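Local coordinates for protein kcn28 (Kitasatospora, PDB 6J31) that is of undetermined function but has the two-domain GT-B fold, with a C-terminal domain related to that of erythromycin biosynthesis protein CIII, at residues A[219-224]-A[280-285]; A[243-248]-A[343-348]; A[335-340]-A[371-376]; A[339-344]-A[354-359]. All coordinates share one frame; numbering follows the deposited sequence.

Interaction 1: residues A[219-224]-A[280-285]; sequences GDWKRP and NVEVHN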
loop_
_atom_site.group_PDB
_atom_site.type_symbol
_atom_site.label_atom_id
_atom_site.label_comp_id
_atom_site.label_asym_id
_atom_site.label_seq_id
_atom_site.Cartn_x
_atom_site.Cartn_y
_atom_site.Cartn_z
ATOM N N GLY A 219 2.972 -21.816 1.170
ATOM C CA GLY A 219 4.140 -22.666 1.193
ATOM C C GLY A 219 5.144 -22.219 2.243
ATOM O O GLY A 219 5.153 -21.073 2.697
ATOM N N ASP A 220 6.013 -23.149 2.631
ATOM C CA ASP A 220 7.032 -22.880 3.631
ATOM C C ASP A 220 8.398 -22.887 2.959
ATOM O O ASP A 220 8.642 -23.657 2.030
ATOM C CB ASP A 220 6.970 -23.923 4.748
ATOM C CG ASP A 220 7.480 -23.396 6.075
ATOM O OD1 ASP A 220 8.658 -22.989 6.149
ATOM O OD2 ASP A 220 6.691 -23.376 7.046
ATOM N N TRP A 221 9.298 -22.034 3.434
ATOM C CA TRP A 221 10.642 -21.946 2.881
ATOM C C TRP A 221 11.663 -22.188 3.982
ATOM O O TRP A 221 11.664 -21.481 4.994
ATOM C CB TRP A 221 10.865 -20.582 2.222
ATOM C CG TRP A 221 12.111 -20.495 1.402
ATOM C CD1 TRP A 221 12.237 -20.783 0.071
ATOM C CD2 TRP A 221 13.411 -20.106 1.853
ATOM N NE1 TRP A 221 13.536 -20.589 -0.333
ATOM C CE2 TRP A 221 14.277 -20.174 0.743
ATOM C CE3 TRP A 221 13.928 -19.704 3.089
ATOM C CZ2 TRP A 221 15.631 -19.858 0.832
ATOM C CZ3 TRP A 221 15.270 -19.388 3.174
ATOM C CH2 TRP A 221 16.107 -19.466 2.054
ATOM N N LYS A 222 12.516 -23.189 3.792
ATOM C CA LYS A 222 13.535 -23.553 4.767
ATOM C C LYS A 222 14.903 -23.078 4.290
ATOM O O LYS A 222 15.249 -23.221 3.111
ATOM C CB LYS A 222 13.531 -25.061 5.034
ATOM C CG LYS A 222 12.310 -25.515 5.845
ATOM C CD LYS A 222 12.166 -24.732 7.162
ATOM C CE LYS A 222 13.158 -25.200 8.229
ATOM N NZ LYS A 222 13.077 -24.381 9.481
ATOM N N ARG A 223 15.663 -22.493 5.213
ATOM C CA ARG A 223 17.004 -22.018 4.907
ATOM C C ARG A 223 17.891 -23.175 4.460
ATOM O O ARG A 223 17.948 -24.205 5.147
ATOM C CB ARG A 223 17.635 -21.369 6.131
ATOM C CG ARG A 223 19.043 -20.863 5.891
ATOM C CD ARG A 223 19.572 -20.114 7.089
ATOM N NE ARG A 223 19.792 -21.055 8.187
ATOM C CZ ARG A 223 20.926 -21.718 8.391
ATOM N NH1 ARG A 223 21.945 -21.565 7.560
ATOM N NH2 ARG A 223 21.036 -22.558 9.413
ATOM N N PRO A 224 18.580 -23.059 3.328
ATOM C CA PRO A 224 19.461 -24.151 2.893
ATOM C C PRO A 224 20.577 -24.359 3.907
ATOM O O PRO A 224 21.200 -23.402 4.373
ATOM C CB PRO A 224 20.005 -23.651 1.549
ATOM C CG PRO A 224 19.057 -22.582 1.117
ATOM C CD PRO A 224 18.590 -21.934 2.381
ATOM N N ASN A 280 25.402 -19.617 -4.812
ATOM C CA ASN A 280 24.820 -18.752 -3.798
ATOM C C ASN A 280 23.385 -18.337 -4.130
ATOM O O ASN A 280 22.543 -18.232 -3.234
ATOM C CB ASN A 280 25.705 -17.522 -3.602
ATOM C CG ASN A 280 26.324 -17.531 -2.259
ATOM O OD1 ASN A 280 26.300 -18.565 -1.597
ATOM N ND2 ASN A 280 26.858 -16.397 -1.819
ATOM N N VAL A 281 23.077 -18.098 -5.404
ATOM C CA VAL A 281 21.853 -17.405 -5.792
ATOM C C VAL A 281 20.788 -18.407 -6.222
ATOM O O VAL A 281 21.083 -19.388 -6.916
ATOM C CB VAL A 281 22.150 -16.397 -6.918
ATOM C CG1 VAL A 281 20.895 -15.587 -7.272
ATOM C CG2 VAL A 281 23.295 -15.509 -6.502
ATOM N N GLU A 282 19.551 -18.185 -5.776
ATOM C CA GLU A 282 18.396 -18.904 -6.293
ATOM C C GLU A 282 17.421 -17.828 -6.738
ATOM O O GLU A 282 17.188 -16.857 -6.010
ATOM C CB GLU A 282 17.773 -19.870 -5.261
ATOM C CG GLU A 282 16.775 -19.268 -4.293
ATOM C CD GLU A 282 16.290 -20.265 -3.261
ATOM O OE1 GLU A 282 17.123 -20.999 -2.691
ATOM O OE2 GLU A 282 15.067 -20.332 -3.034
ATOM N N VAL A 283 16.919 -17.957 -7.961
ATOM C CA VAL A 283 16.117 -16.918 -8.593
ATOM C C VAL A 283 14.693 -17.421 -8.762
ATOM O O VAL A 283 14.471 -18.600 -9.059
ATOM C CB VAL A 283 16.746 -16.489 -9.933
ATOM C CG1 VAL A 283 15.828 -15.571 -10.681
ATOM C CG2 VAL A 283 18.051 -15.765 -9.666
ATOM N N HIS A 284 13.732 -16.527 -8.545
ATOM C CA HIS A 284 12.320 -16.825 -8.713
ATOM C C HIS A 284 11.645 -15.641 -9.383
ATOM O O HIS A 284 12.118 -14.506 -9.303
ATOM C CB HIS A 284 11.617 -17.098 -7.376
ATOM C CG HIS A 284 12.224 -18.207 -6.577
ATOM N ND1 HIS A 284 11.583 -19.411 -6.377
ATOM C CD2 HIS A 284 13.399 -18.289 -5.911
ATOM C CE1 HIS A 284 12.345 -20.192 -5.632
ATOM N NE2 HIS A 284 13.452 -19.535 -5.335
ATOM N N ASN A 285 10.525 -15.920 -10.049
ATOM C CA ASN A 285 9.665 -14.847 -10.529
ATOM C C ASN A 285 8.773 -14.315 -9.418
ATOM O O ASN A 285 8.410 -13.134 -9.420
ATOM C CB ASN A 285 8.820 -15.348 -11.694
ATOM C CG ASN A 285 9.667 -15.850 -12.831
ATOM O OD1 ASN A 285 10.321 -15.071 -13.522
ATOM N ND2 ASN A 285 9.689 -17.166 -13.013
#

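Interaction 2: residues A[243-248]-A[343-348]; sequences LPFYET and IDIATV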
loop_
_atom_site.group_PDB
_atom_site.type_symbol
_atom_site.label_atom_id
_atom_site.label_comp_id
_atom_site.label_asym_id
_atom_site.label_seq_id
_atom_site.Cartn_x
_atom_site.Cartn_y
_atom_site.Cartn_z
ATOM N N LEU A 243 17.279 -5.565 -14.588
ATOM C CA LEU A 243 18.230 -6.663 -14.717
ATOM C C LEU A 243 19.643 -6.205 -14.361
ATOM O O LEU A 243 20.388 -6.978 -13.746
ATOM C CB LEU A 243 18.206 -7.264 -16.126
ATOM C CG LEU A 243 18.903 -8.624 -16.291
ATOM C CD1 LEU A 243 18.504 -9.605 -15.194
ATOM C CD2 LEU A 243 18.635 -9.220 -17.668
ATOM N N PRO A 244 20.073 -4.987 -14.738
ATOM C CA PRO A 244 21.416 -4.555 -14.313
ATOM C C PRO A 244 21.589 -4.537 -12.805
ATOM O O PRO A 244 22.650 -4.934 -12.305
ATOM C CB PRO A 244 21.538 -3.150 -14.920
ATOM C CG PRO A 244 20.648 -3.181 -16.093
ATOM C CD PRO A 244 19.484 -4.028 -15.694
ATOM N N PHE A 245 20.572 -4.091 -12.061
ATOM C CA PHE A 245 20.652 -4.150 -10.605
ATOM C C PHE A 245 20.677 -5.594 -10.121
ATOM O O PHE A 245 21.401 -5.925 -9.173
ATOM C CB PHE A 245 19.493 -3.383 -9.969
ATOM C CG PHE A 245 19.469 -3.464 -8.466
ATOM C CD1 PHE A 245 20.381 -2.752 -7.703
ATOM C CD2 PHE A 245 18.531 -4.249 -7.816
ATOM C CE1 PHE A 245 20.363 -2.832 -6.322
ATOM C CE2 PHE A 245 18.506 -4.326 -6.436
ATOM C CZ PHE A 245 19.424 -3.620 -5.689
ATOM N N TYR A 246 19.883 -6.465 -10.754
ATOM C CA TYR A 246 19.876 -7.880 -10.388
ATOM C C TYR A 246 21.256 -8.492 -10.581
ATOM O O TYR A 246 21.692 -9.338 -9.788
ATOM C CB TYR A 246 18.837 -8.636 -11.216
ATOM C CG TYR A 246 17.409 -8.269 -10.888
ATOM C CD1 TYR A 246 17.057 -7.861 -9.610
ATOM C CD2 TYR A 246 16.408 -8.352 -11.850
ATOM C CE1 TYR A 246 15.755 -7.529 -9.299
ATOM C CE2 TYR A 246 15.101 -8.017 -11.550
ATOM C CZ TYR A 246 14.781 -7.610 -10.272
ATOM O OH TYR A 246 13.485 -7.279 -9.958
ATOM N N GLU A 247 21.946 -8.091 -11.646
ATOM C CA GLU A 247 23.304 -8.568 -11.873
ATOM C C GLU A 247 24.268 -8.052 -10.809
ATOM O O GLU A 247 25.170 -8.779 -10.384
ATOM C CB GLU A 247 23.747 -8.201 -13.287
ATOM C CG GLU A 247 23.084 -9.064 -14.343
ATOM C CD GLU A 247 23.757 -8.936 -15.686
ATOM O OE1 GLU A 247 24.439 -9.891 -16.126
ATOM O OE2 GLU A 247 23.615 -7.852 -16.289
ATOM N N THR A 248 24.092 -6.812 -10.355
ATOM C CA THR A 248 24.889 -6.335 -9.228
ATOM C C THR A 248 24.625 -7.161 -7.969
ATOM O O THR A 248 25.554 -7.461 -7.210
ATOM C CB THR A 248 24.604 -4.858 -8.971
ATOM O OG1 THR A 248 24.778 -4.122 -10.189
ATOM C CG2 THR A 248 25.555 -4.312 -7.922
ATOM N N ILE A 343 19.510 3.431 -0.769
ATOM C CA ILE A 343 20.406 3.391 -1.919
ATOM C C ILE A 343 19.647 3.823 -3.168
ATOM O O ILE A 343 18.415 3.831 -3.205
ATOM C CB ILE A 343 21.028 1.996 -2.151
ATOM C CG1 ILE A 343 19.957 1.006 -2.611
ATOM C CG2 ILE A 343 21.726 1.497 -0.898
ATOM C CD1 ILE A 343 20.511 -0.347 -2.986
ATOM N N ASP A 344 20.406 4.193 -4.198
ATOM C CA ASP A 344 19.866 4.513 -5.515
ATOM C C ASP A 344 20.297 3.427 -6.493
ATOM O O ASP A 344 21.498 3.185 -6.662
ATOM C CB ASP A 344 20.339 5.886 -5.997
ATOM C CG ASP A 344 19.590 6.370 -7.241
ATOM O OD1 ASP A 344 19.047 5.537 -7.997
ATOM O OD2 ASP A 344 19.550 7.598 -7.467
ATOM N N ILE A 345 19.318 2.780 -7.133
ATOM C CA ILE A 345 19.605 1.679 -8.050
ATOM C C ILE A 345 20.494 2.140 -9.198
ATOM O O ILE A 345 21.350 1.384 -9.675
ATOM C CB ILE A 345 18.286 1.065 -8.563
ATOM C CG1 ILE A 345 17.885 -0.127 -7.697
ATOM C CG2 ILE A 345 18.391 0.659 -10.030
ATOM C CD1 ILE A 345 16.663 -0.837 -8.197
ATOM N N ALA A 346 20.322 3.385 -9.648
ATOM C CA ALA A 346 21.121 3.892 -10.758
ATOM C C ALA A 346 22.597 3.981 -10.388
ATOM O O ALA A 346 23.465 3.595 -11.179
ATOM C CB ALA A 346 20.596 5.257 -11.201
ATOM N N THR A 347 22.904 4.486 -9.195
ATOM C CA THR A 347 24.275 4.792 -8.814
ATOM C C THR A 347 24.884 3.806 -7.822
ATOM O O THR A 347 26.037 3.996 -7.424
ATOM C CB THR A 347 24.348 6.213 -8.242
ATOM O OG1 THR A 347 23.865 6.215 -6.892
ATOM C CG2 THR A 347 23.507 7.162 -9.078
ATOM N N VAL A 348 24.155 2.769 -7.403
ATOM C CA VAL A 348 24.679 1.854 -6.394
ATOM C C VAL A 348 25.807 1.008 -6.981
ATOM O O VAL A 348 25.736 0.539 -8.125
ATOM C CB VAL A 348 23.555 0.982 -5.805
ATOM C CG1 VAL A 348 22.873 0.143 -6.882
ATOM C CG2 VAL A 348 24.091 0.113 -4.670
#

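Interaction 3: residues A[335-340]-A[371-376]; sequences VGLGIA and SGLRRE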
loop_
_atom_site.group_PDB
_atom_site.type_symbol
_atom_site.label_atom_id
_atom_site.label_comp_id
_atom_site.label_asym_id
_atom_site.label_seq_id
_atom_site.Cartn_x
_atom_site.Cartn_y
_atom_site.Cartn_z
ATOM N N VAL A 335 14.678 4.632 7.519
ATOM C CA VAL A 335 16.028 5.095 7.824
ATOM C C VAL A 335 16.026 5.911 9.111
ATOM O O VAL A 335 16.900 5.743 9.972
ATOM C CB VAL A 335 16.596 5.896 6.637
ATOM C CG1 VAL A 335 17.787 6.741 7.077
ATOM C CG2 VAL A 335 16.980 4.959 5.511
ATOM N N GLY A 336 15.034 6.791 9.269
ATOM C CA GLY A 336 14.918 7.569 10.490
ATOM C C GLY A 336 14.706 6.716 11.723
ATOM O O GLY A 336 15.042 7.134 12.834
ATOM N N LEU A 337 14.117 5.528 11.553
ATOM C CA LEU A 337 13.948 4.581 12.645
ATOM C C LEU A 337 15.231 3.820 12.959
ATOM O O LEU A 337 15.272 3.094 13.959
ATOM C CB LEU A 337 12.830 3.586 12.310
ATOM C CG LEU A 337 11.424 4.168 12.124
ATOM C CD1 LEU A 337 10.475 3.121 11.582
ATOM C CD2 LEU A 337 10.884 4.764 13.422
ATOM N N GLY A 338 16.274 3.985 12.147
ATOM C CA GLY A 338 17.535 3.311 12.391
ATOM C C GLY A 338 17.521 1.826 12.105
ATOM O O GLY A 338 18.236 1.070 12.769
ATOM N N ILE A 339 16.714 1.384 11.140
ATOM C CA ILE A 339 16.610 -0.034 10.814
ATOM C C ILE A 339 16.798 -0.252 9.319
ATOM O O ILE A 339 16.479 -1.326 8.798
ATOM C CB ILE A 339 15.260 -0.616 11.270
ATOM C CG1 ILE A 339 14.114 0.160 10.631
ATOM C CG2 ILE A 339 15.140 -0.614 12.788
ATOM C CD1 ILE A 339 12.943 -0.704 10.281
ATOM N N ALA A 340 17.301 0.756 8.609
ATOM C CA ALA A 340 17.344 0.667 7.158
ATOM C C ALA A 340 18.470 1.526 6.603
ATOM O O ALA A 340 18.986 2.425 7.270
ATOM C CB ALA A 340 16.004 1.084 6.539
ATOM N N SER A 371 12.909 -5.276 17.266
ATOM C CA SER A 371 12.040 -5.878 18.269
ATOM C C SER A 371 11.124 -4.834 18.892
ATOM O O SER A 371 9.945 -5.104 19.146
ATOM C CB SER A 371 12.877 -6.572 19.339
ATOM O OG SER A 371 13.747 -7.516 18.741
ATOM N N GLY A 372 11.651 -3.635 19.146
ATOM C CA GLY A 372 10.809 -2.568 19.660
ATOM C C GLY A 372 9.729 -2.155 18.677
ATOM O O GLY A 372 8.576 -1.941 19.061
ATOM N N LEU A 373 10.088 -2.034 17.395
ATOM C CA LEU A 373 9.102 -1.659 16.389
ATOM C C LEU A 373 8.035 -2.730 16.217
ATOM O O LEU A 373 6.879 -2.406 15.926
ATOM C CB LEU A 373 9.794 -1.373 15.059
ATOM C CG LEU A 373 10.669 -0.124 15.083
ATOM C CD1 LEU A 373 11.352 0.078 13.742
ATOM C CD2 LEU A 373 9.840 1.096 15.465
ATOM N N ARG A 374 8.399 -4.001 16.396
ATOM C CA ARG A 374 7.400 -5.063 16.392
ATOM C C ARG A 374 6.388 -4.866 17.508
ATOM O O ARG A 374 5.181 -5.037 17.296
ATOM C CB ARG A 374 8.090 -6.426 16.497
ATOM C CG ARG A 374 8.440 -7.045 15.149
ATOM C CD ARG A 374 9.269 -8.324 15.257
ATOM N NE ARG A 374 8.849 -9.213 16.334
ATOM C CZ ARG A 374 9.630 -9.520 17.365
ATOM N NH1 ARG A 374 10.862 -9.029 17.428
ATOM N NH2 ARG A 374 9.195 -10.327 18.324
ATOM N N ARG A 375 6.850 -4.503 18.708
ATOM C CA ARG A 375 5.883 -4.293 19.778
ATOM C C ARG A 375 5.060 -3.044 19.516
ATOM O O ARG A 375 3.845 -3.036 19.739
ATOM C CB ARG A 375 6.533 -4.203 21.151
ATOM C CG ARG A 375 5.454 -4.482 22.244
ATOM C CD ARG A 375 6.004 -4.387 23.662
ATOM N NE ARG A 375 6.824 -3.133 23.730
ATOM C CZ ARG A 375 8.164 -3.132 23.928
ATOM N NH1 ARG A 375 8.796 -4.278 24.002
ATOM N NH2 ARG A 375 8.860 -2.008 23.897
ATOM N N GLU A 376 5.709 -1.978 19.049
ATOM C CA GLU A 376 4.978 -0.765 18.707
ATOM C C GLU A 376 3.974 -1.026 17.599
ATOM O O GLU A 376 2.883 -0.447 17.599
ATOM C CB GLU A 376 5.938 0.341 18.276
ATOM C CG GLU A 376 6.570 1.101 19.414
ATOM C CD GLU A 376 7.471 2.205 18.916
ATOM O OE1 GLU A 376 6.956 3.131 18.255
ATOM O OE2 GLU A 376 8.687 2.145 19.182
#

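Interaction 4: residues A[339-344]-A[354-359]; sequences IARRID and RAAVVE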
loop_
_atom_site.group_PDB
_atom_site.type_symbol
_atom_site.label_atom_id
_atom_site.label_comp_id
_atom_site.label_asym_id
_atom_site.label_seq_id
_atom_site.Cartn_x
_atom_site.Cartn_y
_atom_site.Cartn_z
ATOM N N ILE A 339 16.714 1.384 11.140
ATOM C CA ILE A 339 16.610 -0.034 10.814
ATOM C C ILE A 339 16.798 -0.252 9.319
ATOM O O ILE A 339 16.479 -1.326 8.798
ATOM C CB ILE A 339 15.260 -0.616 11.270
ATOM C CG1 ILE A 339 14.114 0.160 10.631
ATOM C CG2 ILE A 339 15.140 -0.614 12.788
ATOM C CD1 ILE A 339 12.943 -0.704 10.281
ATOM N N ALA A 340 17.301 0.756 8.609
ATOM C CA ALA A 340 17.344 0.667 7.158
ATOM C C ALA A 340 18.470 1.526 6.603
ATOM O O ALA A 340 18.986 2.425 7.270
ATOM C CB ALA A 340 16.004 1.084 6.539
ATOM N N ARG A 341 18.839 1.234 5.357
ATOM C CA ARG A 341 19.802 2.013 4.596
ATOM C C ARG A 341 19.168 2.331 3.250
ATOM O O ARG A 341 18.514 1.471 2.652
ATOM C CB ARG A 341 21.102 1.226 4.379
ATOM C CG ARG A 341 22.023 1.099 5.594
ATOM C CD ARG A 341 23.340 1.843 5.451
ATOM N NE ARG A 341 24.371 1.272 6.321
ATOM C CZ ARG A 341 24.336 1.255 7.651
ATOM N NH1 ARG A 341 23.311 1.782 8.307
ATOM N NH2 ARG A 341 25.334 0.698 8.325
ATOM N N ARG A 342 19.339 3.561 2.776
ATOM C CA ARG A 342 18.785 3.971 1.492
ATOM C C ARG A 342 19.862 3.955 0.410
ATOM O O ARG A 342 20.992 4.394 0.641
ATOM C CB ARG A 342 18.153 5.361 1.597
ATOM C CG ARG A 342 17.509 5.869 0.319
ATOM C CD ARG A 342 16.770 7.174 0.572
ATOM N NE ARG A 342 16.186 7.726 -0.648
ATOM C CZ ARG A 342 15.292 8.711 -0.672
ATOM N NH1 ARG A 342 14.875 9.260 0.462
ATOM N NH2 ARG A 342 14.815 9.148 -1.830
ATOM N N ILE A 343 19.510 3.431 -0.769
ATOM C CA ILE A 343 20.406 3.391 -1.919
ATOM C C ILE A 343 19.647 3.823 -3.168
ATOM O O ILE A 343 18.415 3.831 -3.205
ATOM C CB ILE A 343 21.028 1.996 -2.151
ATOM C CG1 ILE A 343 19.957 1.006 -2.611
ATOM C CG2 ILE A 343 21.726 1.497 -0.898
ATOM C CD1 ILE A 343 20.511 -0.347 -2.986
ATOM N N ASP A 344 20.406 4.193 -4.198
ATOM C CA ASP A 344 19.866 4.513 -5.515
ATOM C C ASP A 344 20.297 3.427 -6.493
ATOM O O ASP A 344 21.498 3.185 -6.662
ATOM C CB ASP A 344 20.339 5.886 -5.997
ATOM C CG ASP A 344 19.590 6.370 -7.241
ATOM O OD1 ASP A 344 19.047 5.537 -7.997
ATOM O OD2 ASP A 344 19.550 7.598 -7.467
ATOM N N ARG A 354 26.973 -4.093 -0.898
ATOM C CA ARG A 354 27.416 -5.131 0.029
ATOM C C ARG A 354 27.617 -4.580 1.434
ATOM O O ARG A 354 27.307 -5.258 2.421
ATOM C CB ARG A 354 28.697 -5.787 -0.485
ATOM C CG ARG A 354 29.166 -6.962 0.361
ATOM C CD ARG A 354 30.623 -7.281 0.100
ATOM N NE ARG A 354 31.479 -6.133 0.370
ATOM C CZ ARG A 354 32.078 -5.906 1.532
ATOM N NH1 ARG A 354 32.836 -4.829 1.684
ATOM N NH2 ARG A 354 31.924 -6.755 2.541
ATOM N N ALA A 355 28.144 -3.357 1.547
ATOM C CA ALA A 355 28.390 -2.773 2.862
ATOM C C ALA A 355 27.093 -2.624 3.644
ATOM O O ALA A 355 27.022 -2.973 4.828
ATOM C CB ALA A 355 29.088 -1.421 2.712
ATOM N N ALA A 356 26.051 -2.104 2.994
ATOM C CA ALA A 356 24.757 -1.979 3.653
ATOM C C ALA A 356 24.227 -3.339 4.089
ATOM O O ALA A 356 23.687 -3.478 5.191
ATOM C CB ALA A 356 23.761 -1.286 2.727
ATOM N N VAL A 357 24.382 -4.357 3.240
ATOM C CA VAL A 357 23.849 -5.680 3.555
ATOM C C VAL A 357 24.557 -6.276 4.769
ATOM O O VAL A 357 23.914 -6.731 5.720
ATOM C CB VAL A 357 23.953 -6.601 2.326
ATOM C CG1 VAL A 357 23.782 -8.054 2.729
ATOM C CG2 VAL A 357 22.924 -6.202 1.288
ATOM N N VAL A 358 25.892 -6.290 4.751
ATOM C CA VAL A 358 26.630 -6.972 5.813
ATOM C C VAL A 358 26.547 -6.193 7.125
ATOM O O VAL A 358 26.436 -6.784 8.206
ATOM C CB VAL A 358 28.086 -7.234 5.377
ATOM C CG1 VAL A 358 28.846 -5.930 5.144
ATOM C CG2 VAL A 358 28.797 -8.107 6.400
ATOM N N GLU A 359 26.619 -4.861 7.057
ATOM C CA GLU A 359 26.565 -4.050 8.269
ATOM C C GLU A 359 25.189 -4.121 8.921
ATOM O O GLU A 359 25.077 -4.275 10.142
ATOM C CB GLU A 359 26.938 -2.606 7.943
ATOM C CG GLU A 359 28.435 -2.359 7.902
ATOM C CD GLU A 359 28.816 -1.253 6.937
ATOM O OE1 GLU A 359 28.000 -0.326 6.741
ATOM O OE2 GLU A 359 29.933 -1.312 6.377
#

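Interaction 1: residues A[219-224]-A[280-285]
The indole N-H of Trp221 points at the carboxylate of Glu282. Trp221 NE1 lies 3.1 Å from Glu282 OE2, and the hydrogen bond is fairly straight at 157°. The acceptor sits at the edge of the indole, close to the ring plane. The N-H reaches OE2 on the syn side, somewhat out of plane. Ring and carboxylate planes are 62° apart. Glu282 CG sits between the backbone N and the carbonyl carbon (chi1 85°), and the chain then extends toward the indole. Glu282 OE2 takes a second hydrogen bond, from His284 NE2 at 2.9 Å. It comes on the anti side, from the opposite face of the carboxylate. Glu282 and His284 are two residues apart on strand 281-284, an outermost strand of the parallel sheet in the C-terminal Rossmann-like domain of this GT-B fold. Trp221 belongs to the loop leading into strand 229-234. The other oxygen, OE1, is held by His260 of the neighbouring strand 259-264. Two histidines and an indole thus fix the rotation of the carboxylate, and would probably stabilise its negative charge. Further out, Trp221 rests on Val262 and Val230 of the sheet and on Ala291 and Val292 of helix 289-294.

Interaction 2: residues A[243-248]-A[343-348]
Phe245 is the bump of this contact, and Ile345, Val348 and Ile343 form the hollow that receives it. The phenyl ring leaves helix 243-253 toward the loop between strand 340-342 and helix 350-362. Its CG stands anti to the backbone N (chi1 177°), which carries the ring out from the helix. Ile345 lies over one face. Its CG1 is 3.8 Å from the centroid of the Phe245 ring and 18° off the ring normal, a CH-pi contact displaced toward the rim. The closest pair is Ile345 CG1 with Phe245 CD1, at 3.6 Å. Ile345 CD1 continues across the same ring, 3.9 Å from Phe245 CG. Val348 fills a different side. Its CG1 meets the ring edge, near the plane, at 3.9 Å from Phe245 CD1. Ile343 adds the last wall, with CD1 at 4.2 Å from Phe245 CE1, in an oblique approach. The loop curls so that all three can reach one ring. An Asx turn shapes it: Asp344 OD1 accepts from Ala346 N at 3.0 Å. Ile343 and Val348 also touch Leu353 of helix 350-362, and Ile345 leans on Leu235 and Gln242. The contact therefore joins the first helix after strand 229-234 to the loop that follows the last strand of the C-terminal Rossmann-like sheet. Its chemistry is wholly apolar, so the fit depends on shape and on burial of the ring, while Asp344 OD1 serves the turn.

Interaction 3: residues A[335-340]-A[371-376]
Leu373 reaches from helix 364-378 between Leu337 and Ile339, and one methyl makes the closest approaches to both. CG of Leu373 lies beside its backbone N (chi1 -68°), which directs CD1 at both partners. Leu373 CD1 is 3.8 Å from Leu337 CD1 and 3.9 Å from Ile339 CD1. With Ile339 the side chains meet tip to tip. Ile339 CG2 also comes to 4.0 Å from Leu373 CD1. Leu337 crosses the leucine at a slant, and its CB stands 4.1 Å from Leu373 CD1. Leu373 and Ile339 are buried, and both also lie on Leu312 of helix 305-314. The backbone before Ile339 turns through a Schellman motif that closes helix 327-336. Gly338 supplies its positive phi (73°), and Gly338 N bonds back to Val335 O. The turn presents Leu337 and Ile339 to the same helix and leads the chain into strand 340-342, the last strand of the C-terminal Rossmann-like sheet. Arg369 of helix 364-378 hydrogen-bonds to Gly338 O and gives the turn a polar tie to the same helix. The Leu337 side is nearer solvent. This residue is partly exposed and also touches Phe192. On the helix, Ser371, Arg374, Arg375 and Glu376 are exposed, so the solvent side is polar.

Interaction 4: residues A[339-344]-A[354-359]
Arg341 bends at chi2 (-113°), while its CG lies anti to the carbonyl carbon (chi1 -75°). These two torsions carry the side chain across the face of helix 350-362 and bring its guanidinium to Glu359. Glu359 has the same first torsion and is then extended, and the two side chains cross at about a right angle. The end groups form a salt bridge, with Arg341 NH2 at 3.3 Å from Glu359 OE1. The hydrogen bond within it is long but almost straight, 172° at the hydrogen. The carboxylate oxygen lies at the guanidinium edge, in its plane, and uses its anti lone pair. The two planes are inclined to each other, and one N-H carries the bond. The second donor on that edge is farther away, with Arg341 NE 4.0 Å from Glu359 OE1. The connection from strand 340-342 to helix 350-362 is the last strand-to-helix step of the C-terminal Rossmann-like domain, and this contact packs the helix against an outermost strand of the sheet. Nearer the strand, the aliphatic part of Arg341 lies against Ala356. Arg341 CB is 4.0 Å from Ala356 CB, and Arg341 CG is 4.1 Å from the same methyl. The small alanine lets strand and helix come close, with 6.4 Å between Arg341 CA and Ala356 CA. Ala356 is buried and also touches Val319 of the adjacent strand 318-320. Arg341 and Glu359 are both exposed, so water would probably weaken their attraction. The next residue, Arg342, turns away from helix 350-362 and pairs with Glu332 of helix 327-336.

How the interactions relate
All four interactions lie in the C-terminal half of the GT-B fold, around its six-stranded parallel sheet. Interactions 1 and 4 involve its two outermost strands, 281-284 and 340-342, and their centres are 21 Å apart. Interactions 2, 3 and 4 gather round strand 340-342. Interaction 3 shares Ile339 and Ala340 with interaction 4, and interaction 2 shares Ile343 and Asp344 with it. The centres of 2 and 4 are 13 Å apart, those of 3 and 4 15 Å. Along the chain, 1 and 2 alternate, while 1 closes before 3 and 4 open. Together they join helices 243-253, 350-362 and 364-378, and the loop before strand 229-234, to the sheet and loops of one domain.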